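Local coordinates for protein interferon gamma receptor 1 (Gallus gallus, PDB 4EQ3) that probably binds interferon gamma as the ligand-binding chain of a cell-surface cytokine receptor, of which this is the extracellular part with two fibronectin type III-like domains, at residues 39-53 and 75-88. Residues are numbered along the deposited sequence; the frame is centred on the assembly and turned at random.
Sequences PHFVVEVKPYLSGKY and EIFHSYWFRIKAIV
Strands 40-46 and 81-88 pair antiparallel from His40-Ile87 to Lys46-Trp81, with hydrogen-bonded pairs alternating with non-hydrogen-bonded ones; the bond from Trp81 N to Lys46 O is weak. On the face carrying Glu44 and Arg83, Glu44 OE1 takes both Arg83 NE (2.7 Å) and Arg83 NH2 (2.8 Å), side-on and in the guanidinium plane. Arg83 leaves the backbone with CG between N and carbonyl carbon (chi1 71°) and then runs fully extended, which lays CD over the centre of the Tyr53 ring and the guanidinium flat on it, planes 3° apart. Lys46 CB covers the opposite face of that ring, sandwiching it, while Tyr53 OH reaches Trp81 CB (3.2 Å) and hydrogen-bonds to Glu97. Beyond the Lys46-Trp81 pair, the rings of Tyr48 and His78 stack face to face, centroids 3.6 Å apart, and a water bridges Tyr48 N to Ser79 O. The other face is apolar: Val45 CG2 meets Phe82 CE2 at 3.4 Å, and Phe41 CE1 lies 3.6 Å from Ala86 CB. These are the central strands of the four-stranded sheet of the N-terminal fibronectin type III-like domain, with 54-62 beside 40-46 and 91-97 beside 81-88; Val43 and Ile84 face the core and pack on Leu28 and Trp30 of strand 25-31.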
loop_
_atom_site.group_PDB
_atom_site.type_symbol
_atom_site.label_atom_id
_atom_site.label_comp_id
_atom_site.label_asym_id
_atom_site.label_seq_id
_atom_site.Cartn_x
_atom_site.Cartn_y
_atom_site.Cartn_z
ATOM N N PRO A 39 20.115 23.332 -2.163
ATOM C CA PRO A 39 19.977 22.721 -0.858
ATOM C C PRO A 39 20.097 21.212 -0.895
ATOM O O PRO A 39 19.813 20.594 -1.872
ATOM C CB PRO A 39 18.573 23.108 -0.445
ATOM C CG PRO A 39 18.105 24.039 -1.357
ATOM C CD PRO A 39 18.885 23.997 -2.585
ATOM N N HIS A 40 20.581 20.647 0.190
ATOM C CA HIS A 40 20.545 19.200 0.377
ATOM C C HIS A 40 19.830 18.929 1.691
ATOM O O HIS A 40 19.681 19.828 2.514
ATOM C CB HIS A 40 21.951 18.603 0.393
ATOM C CG HIS A 40 22.668 18.714 -0.913
ATOM N ND1 HIS A 40 23.205 19.899 -1.368
ATOM C CD2 HIS A 40 22.941 17.787 -1.864
ATOM C CE1 HIS A 40 23.777 19.697 -2.543
ATOM N NE2 HIS A 40 23.631 18.425 -2.865
ATOM N N PHE A 41 19.383 17.698 1.898
ATOM C CA PHE A 41 18.561 17.411 3.066
ATOM C C PHE A 41 19.041 16.191 3.846
ATOM O O PHE A 41 19.738 15.334 3.313
ATOM C CB PHE A 41 17.094 17.240 2.655
ATOM C CG PHE A 41 16.538 18.413 1.896
ATOM C CD1 PHE A 41 16.174 19.574 2.560
ATOM C CD2 PHE A 41 16.378 18.354 0.519
ATOM C CE1 PHE A 41 15.666 20.659 1.864
ATOM C CE2 PHE A 41 15.871 19.436 -0.187
ATOM C CZ PHE A 41 15.515 20.590 0.482
ATOM N N VAL A 42 18.673 16.135 5.123
ATOM C CA VAL A 42 18.956 14.963 5.941
ATOM C C VAL A 42 17.689 14.484 6.628
ATOM O O VAL A 42 17.028 15.250 7.337
ATOM C CB VAL A 42 20.026 15.244 7.013
ATOM C CG1 VAL A 42 20.338 13.973 7.778
ATOM C CG2 VAL A 42 21.294 15.793 6.359
ATOM N N VAL A 43 17.362 13.213 6.425
ATOM C CA VAL A 43 16.140 12.637 6.978
ATOM C C VAL A 43 16.476 11.669 8.105
ATOM O O VAL A 43 17.381 10.841 7.965
ATOM C CB VAL A 43 15.342 11.866 5.910
ATOM C CG1 VAL A 43 14.088 11.261 6.517
ATOM C CG2 VAL A 43 15.001 12.777 4.737
ATOM N N GLU A 44 15.749 11.779 9.214
ATOM C CA GLU A 44 15.889 10.825 10.307
ATOM C C GLU A 44 14.575 10.111 10.628
ATOM O O GLU A 44 13.489 10.640 10.381
ATOM C CB GLU A 44 16.405 11.530 11.556
ATOM C CG GLU A 44 17.761 12.171 11.366
ATOM C CD GLU A 44 18.373 12.597 12.683
ATOM O OE1 GLU A 44 17.666 13.230 13.496
ATOM O OE2 GLU A 44 19.560 12.285 12.904
ATOM N N VAL A 45 14.689 8.908 11.181
ATOM C CA VAL A 45 13.522 8.138 11.600
ATOM C C VAL A 45 13.590 7.796 13.097
ATOM O O VAL A 45 14.653 7.488 13.611
ATOM C CB VAL A 45 13.412 6.851 10.789
ATOM C CG1 VAL A 45 14.713 6.060 10.865
ATOM C CG2 VAL A 45 12.225 6.015 11.259
ATOM N N LYS A 46 12.492 7.892 13.799
ATOM C CA LYS A 46 12.402 7.476 15.181
ATOM C C LYS A 46 11.524 6.193 15.297
ATOM O O LYS A 46 10.345 6.265 15.195
ATOM C CB LYS A 46 11.892 8.615 16.037
ATOM C CG LYS A 46 11.639 8.254 17.448
ATOM C CD LYS A 46 11.545 9.398 18.374
ATOM C CE LYS A 46 10.373 10.292 18.125
ATOM N NZ LYS A 46 9.859 10.973 19.264
ATOM N N PRO A 47 12.169 5.044 15.462
ATOM C CA PRO A 47 11.472 3.761 15.584
ATOM C C PRO A 47 10.929 3.605 16.995
ATOM O O PRO A 47 11.472 4.205 17.923
ATOM C CB PRO A 47 12.579 2.733 15.355
ATOM C CG PRO A 47 13.808 3.520 14.967
ATOM C CD PRO A 47 13.627 4.874 15.535
ATOM N N TYR A 48 9.889 2.794 17.166
ATOM C CA TYR A 48 9.194 2.736 18.450
ATOM C C TYR A 48 10.046 2.137 19.577
ATOM O O TYR A 48 9.960 2.581 20.720
ATOM C CB TYR A 48 7.859 1.987 18.311
ATOM C CG TYR A 48 7.918 0.516 18.675
ATOM C CD1 TYR A 48 7.501 0.079 19.926
ATOM C CD2 TYR A 48 8.391 -0.432 17.771
ATOM C CE1 TYR A 48 7.554 -1.261 20.273
ATOM C CE2 TYR A 48 8.442 -1.777 18.105
ATOM C CZ TYR A 48 8.021 -2.185 19.361
ATOM O OH TYR A 48 8.066 -3.515 19.723
ATOM N N LEU A 49 10.869 1.144 19.246
ATOM C CA LEU A 49 11.653 0.417 20.247
ATOM C C LEU A 49 12.668 1.288 20.960
ATOM O O LEU A 49 12.724 1.303 22.184
ATOM C CB LEU A 49 12.379 -0.779 19.620
ATOM C CG LEU A 49 11.609 -2.101 19.662
ATOM C CD1 LEU A 49 12.340 -3.203 18.904
ATOM C CD2 LEU A 49 11.328 -2.513 21.106
ATOM N N SER A 50 13.488 1.995 20.189
ATOM C CA SER A 50 14.528 2.824 20.775
ATOM C C SER A 50 13.965 4.160 21.213
ATOM O O SER A 50 14.479 4.782 22.142
ATOM C CB SER A 50 15.658 3.046 19.778
ATOM O OG SER A 50 15.160 3.662 18.609
ATOM N N GLY A 51 12.900 4.599 20.546
ATOM C CA GLY A 51 12.296 5.885 20.841
ATOM C C GLY A 51 13.257 7.036 20.615
ATOM O O GLY A 51 13.076 8.125 21.164
ATOM N N LYS A 52 14.291 6.775 19.826
ATOM C CA LYS A 52 15.263 7.778 19.444
ATOM C C LYS A 52 15.442 7.960 17.921
ATOM O O LYS A 52 15.419 7.021 17.213
ATOM C CB LYS A 52 16.601 7.496 20.135
ATOM C CG LYS A 52 16.581 7.756 21.584
ATOM C CD LYS A 52 17.535 6.883 22.352
ATOM C CE LYS A 52 17.738 7.417 23.712
ATOM N NZ LYS A 52 16.463 7.860 24.221
ATOM N N TYR A 53 15.639 9.180 17.453
ATOM C CA TYR A 53 15.888 9.412 16.033
ATOM C C TYR A 53 17.240 8.860 15.634
ATOM O O TYR A 53 18.207 8.918 16.407
ATOM C CB TYR A 53 15.826 10.899 15.696
ATOM C CG TYR A 53 14.423 11.402 15.517
ATOM C CD1 TYR A 53 13.735 11.172 14.332
ATOM C CD2 TYR A 53 13.782 12.102 16.527
ATOM C CE1 TYR A 53 12.447 11.623 14.165
ATOM C CE2 TYR A 53 12.492 12.564 16.368
ATOM C CZ TYR A 53 11.833 12.318 15.174
ATOM O OH TYR A 53 10.548 12.767 14.991
ATOM N N GLU A 75 7.317 -2.506 11.120
ATOM C CA GLU A 75 6.289 -2.715 12.126
ATOM C C GLU A 75 5.023 -2.136 11.525
ATOM O O GLU A 75 5.045 -1.026 10.998
ATOM C CB GLU A 75 6.636 -1.960 13.410
ATOM C CG GLU A 75 7.894 -2.455 14.121
ATOM C CD GLU A 75 7.700 -3.821 14.758
ATOM O OE1 GLU A 75 6.536 -4.240 14.924
ATOM O OE2 GLU A 75 8.713 -4.476 15.085
ATOM N N ILE A 76 3.926 -2.878 11.582
ATOM C CA ILE A 76 2.678 -2.379 11.014
ATOM C C ILE A 76 1.797 -1.693 12.068
ATOM O O ILE A 76 1.002 -0.814 11.742
ATOM C CB ILE A 76 1.887 -3.504 10.294
ATOM C CG1 ILE A 76 0.977 -2.923 9.202
ATOM C CG2 ILE A 76 1.099 -4.349 11.292
ATOM C CD1 ILE A 76 0.490 -3.972 8.180
ATOM N N PHE A 77 1.961 -2.081 13.331
ATOM C CA PHE A 77 1.092 -1.585 14.408
ATOM C C PHE A 77 1.712 -0.498 15.275
ATOM O O PHE A 77 0.997 0.330 15.843
ATOM C CB PHE A 77 0.576 -2.745 15.269
ATOM C CG PHE A 77 -0.279 -3.717 14.505
ATOM C CD1 PHE A 77 -1.485 -3.312 13.961
ATOM C CD2 PHE A 77 0.123 -5.027 14.323
ATOM C CE1 PHE A 77 -2.279 -4.195 13.246
ATOM C CE2 PHE A 77 -0.666 -5.917 13.601
ATOM C CZ PHE A 77 -1.867 -5.496 13.069
ATOM N N HIS A 78 3.034 -0.479 15.378
ATOM C CA HIS A 78 3.683 0.535 16.204
ATOM C C HIS A 78 3.937 1.809 15.405
ATOM O O HIS A 78 3.855 1.801 14.176
ATOM C CB HIS A 78 4.984 0.009 16.797
ATOM C CG HIS A 78 4.808 -1.200 17.660
ATOM N ND1 HIS A 78 4.095 -1.174 18.839
ATOM C CD2 HIS A 78 5.256 -2.470 17.519
ATOM C CE1 HIS A 78 4.111 -2.376 19.387
ATOM N NE2 HIS A 78 4.812 -3.179 18.608
ATOM N N SER A 79 4.249 2.893 16.113
ATOM C CA SER A 79 4.373 4.220 15.520
ATOM C C SER A 79 5.796 4.542 15.053
ATOM O O SER A 79 6.781 3.981 15.546
ATOM C CB SER A 79 3.912 5.294 16.519
ATOM O OG SER A 79 2.557 5.116 16.897
ATOM N N TYR A 80 5.883 5.447 14.083
ATOM C CA TYR A 80 7.157 5.978 13.612
ATOM C C TYR A 80 7.010 7.484 13.493
ATOM O O TYR A 80 5.921 7.988 13.207
ATOM C CB TYR A 80 7.512 5.420 12.229
ATOM C CG TYR A 80 7.963 3.969 12.181
ATOM C CD1 TYR A 80 9.314 3.636 12.241
ATOM C CD2 TYR A 80 7.042 2.939 12.030
ATOM C CE1 TYR A 80 9.734 2.308 12.166
ATOM C CE2 TYR A 80 7.455 1.613 11.954
ATOM C CZ TYR A 80 8.797 1.309 12.027
ATOM O OH TYR A 80 9.189 -0.004 11.962
ATOM N N TRP A 81 8.102 8.202 13.720
ATOM C CA TRP A 81 8.162 9.606 13.374
ATOM C C TRP A 81 9.336 9.800 12.423
ATOM O O TRP A 81 10.300 9.025 12.450
ATOM C CB TRP A 81 8.318 10.482 14.620
ATOM C CG TRP A 81 7.038 10.669 15.372
ATOM C CD1 TRP A 81 6.169 11.717 15.271
ATOM C CD2 TRP A 81 6.475 9.770 16.327
ATOM N NE1 TRP A 81 5.100 11.525 16.108
ATOM C CE2 TRP A 81 5.267 10.337 16.771
ATOM C CE3 TRP A 81 6.876 8.538 16.846
ATOM C CZ2 TRP A 81 4.456 9.719 17.718
ATOM C CZ3 TRP A 81 6.073 7.927 17.796
ATOM C CH2 TRP A 81 4.873 8.515 18.215
ATOM N N PHE A 82 9.247 10.812 11.569
ATOM C CA PHE A 82 10.361 11.141 10.679
ATOM C C PHE A 82 10.613 12.633 10.746
ATOM O O PHE A 82 9.728 13.399 11.126
ATOM C CB PHE A 82 10.075 10.712 9.232
ATOM C CG PHE A 82 9.571 9.309 9.103
ATOM C CD1 PHE A 82 8.208 9.051 9.042
ATOM C CD2 PHE A 82 10.455 8.242 9.043
ATOM C CE1 PHE A 82 7.733 7.755 8.920
ATOM C CE2 PHE A 82 9.991 6.945 8.926
ATOM C CZ PHE A 82 8.622 6.699 8.870
ATOM N N ARG A 83 11.821 13.058 10.395
ATOM C CA ARG A 83 12.121 14.487 10.414
ATOM C C ARG A 83 13.191 14.842 9.389
ATOM O O ARG A 83 14.007 14.008 9.010
ATOM C CB ARG A 83 12.535 14.952 11.819
ATOM C CG ARG A 83 13.908 14.477 12.280
ATOM C CD ARG A 83 14.182 14.982 13.704
ATOM N NE ARG A 83 15.479 14.583 14.242
ATOM C CZ ARG A 83 15.892 14.900 15.470
ATOM N NH1 ARG A 83 15.108 15.614 16.263
ATOM N NH2 ARG A 83 17.084 14.513 15.904
ATOM N N ILE A 84 13.176 16.087 8.934
ATOM C CA ILE A 84 14.103 16.490 7.893
ATOM C C ILE A 84 14.683 17.848 8.204
ATOM O O ILE A 84 13.966 18.750 8.607
ATOM C CB ILE A 84 13.394 16.614 6.530
ATOM C CG1 ILE A 84 12.468 15.411 6.281
ATOM C CG2 ILE A 84 14.430 16.788 5.415
ATOM C CD1 ILE A 84 11.020 15.782 6.098
ATOM N N LYS A 85 15.980 18.006 7.970
ATOM C CA LYS A 85 16.589 19.328 8.052
ATOM C C LYS A 85 17.211 19.658 6.705
ATOM O O LYS A 85 17.544 18.756 5.939
ATOM C CB LYS A 85 17.662 19.382 9.144
ATOM C CG LYS A 85 18.876 18.508 8.842
ATOM C CD LYS A 85 19.997 18.735 9.853
ATOM C CE LYS A 85 21.090 17.692 9.691
ATOM N NZ LYS A 85 22.232 17.903 10.628
ATOM N N ALA A 86 17.374 20.952 6.436
ATOM C CA ALA A 86 17.984 21.423 5.197
ATOM C C ALA A 86 19.409 21.924 5.410
ATOM O O ALA A 86 19.717 22.564 6.418
ATOM C CB ALA A 86 17.140 22.529 4.587
ATOM N N ILE A 87 20.271 21.639 4.441
ATOM C CA ILE A 87 21.625 22.162 4.451
ATOM C C ILE A 87 21.838 23.085 3.259
ATOM O O ILE A 87 21.641 22.691 2.108
ATOM C CB ILE A 87 22.662 21.043 4.406
ATOM C CG1 ILE A 87 22.364 20.007 5.492
ATOM C CG2 ILE A 87 24.058 21.626 4.566
ATOM C CD1 ILE A 87 23.205 18.755 5.377
ATOM N N VAL A 88 22.238 24.315 3.556
ATOM C CA VAL A 88 22.431 25.352 2.555
ATOM C C VAL A 88 23.814 25.964 2.740
ATOM O O VAL A 88 24.047 26.743 3.664
ATOM C CB VAL A 88 21.355 26.448 2.690
ATOM C CG1 VAL A 88 21.755 27.701 1.928
ATOM C CG2 VAL A 88 20.009 25.934 2.217
HETATM O O HOH W 1 8.100 1.866 15.251
HETATM O O HOH W 2 9.094 -5.381 18.034
#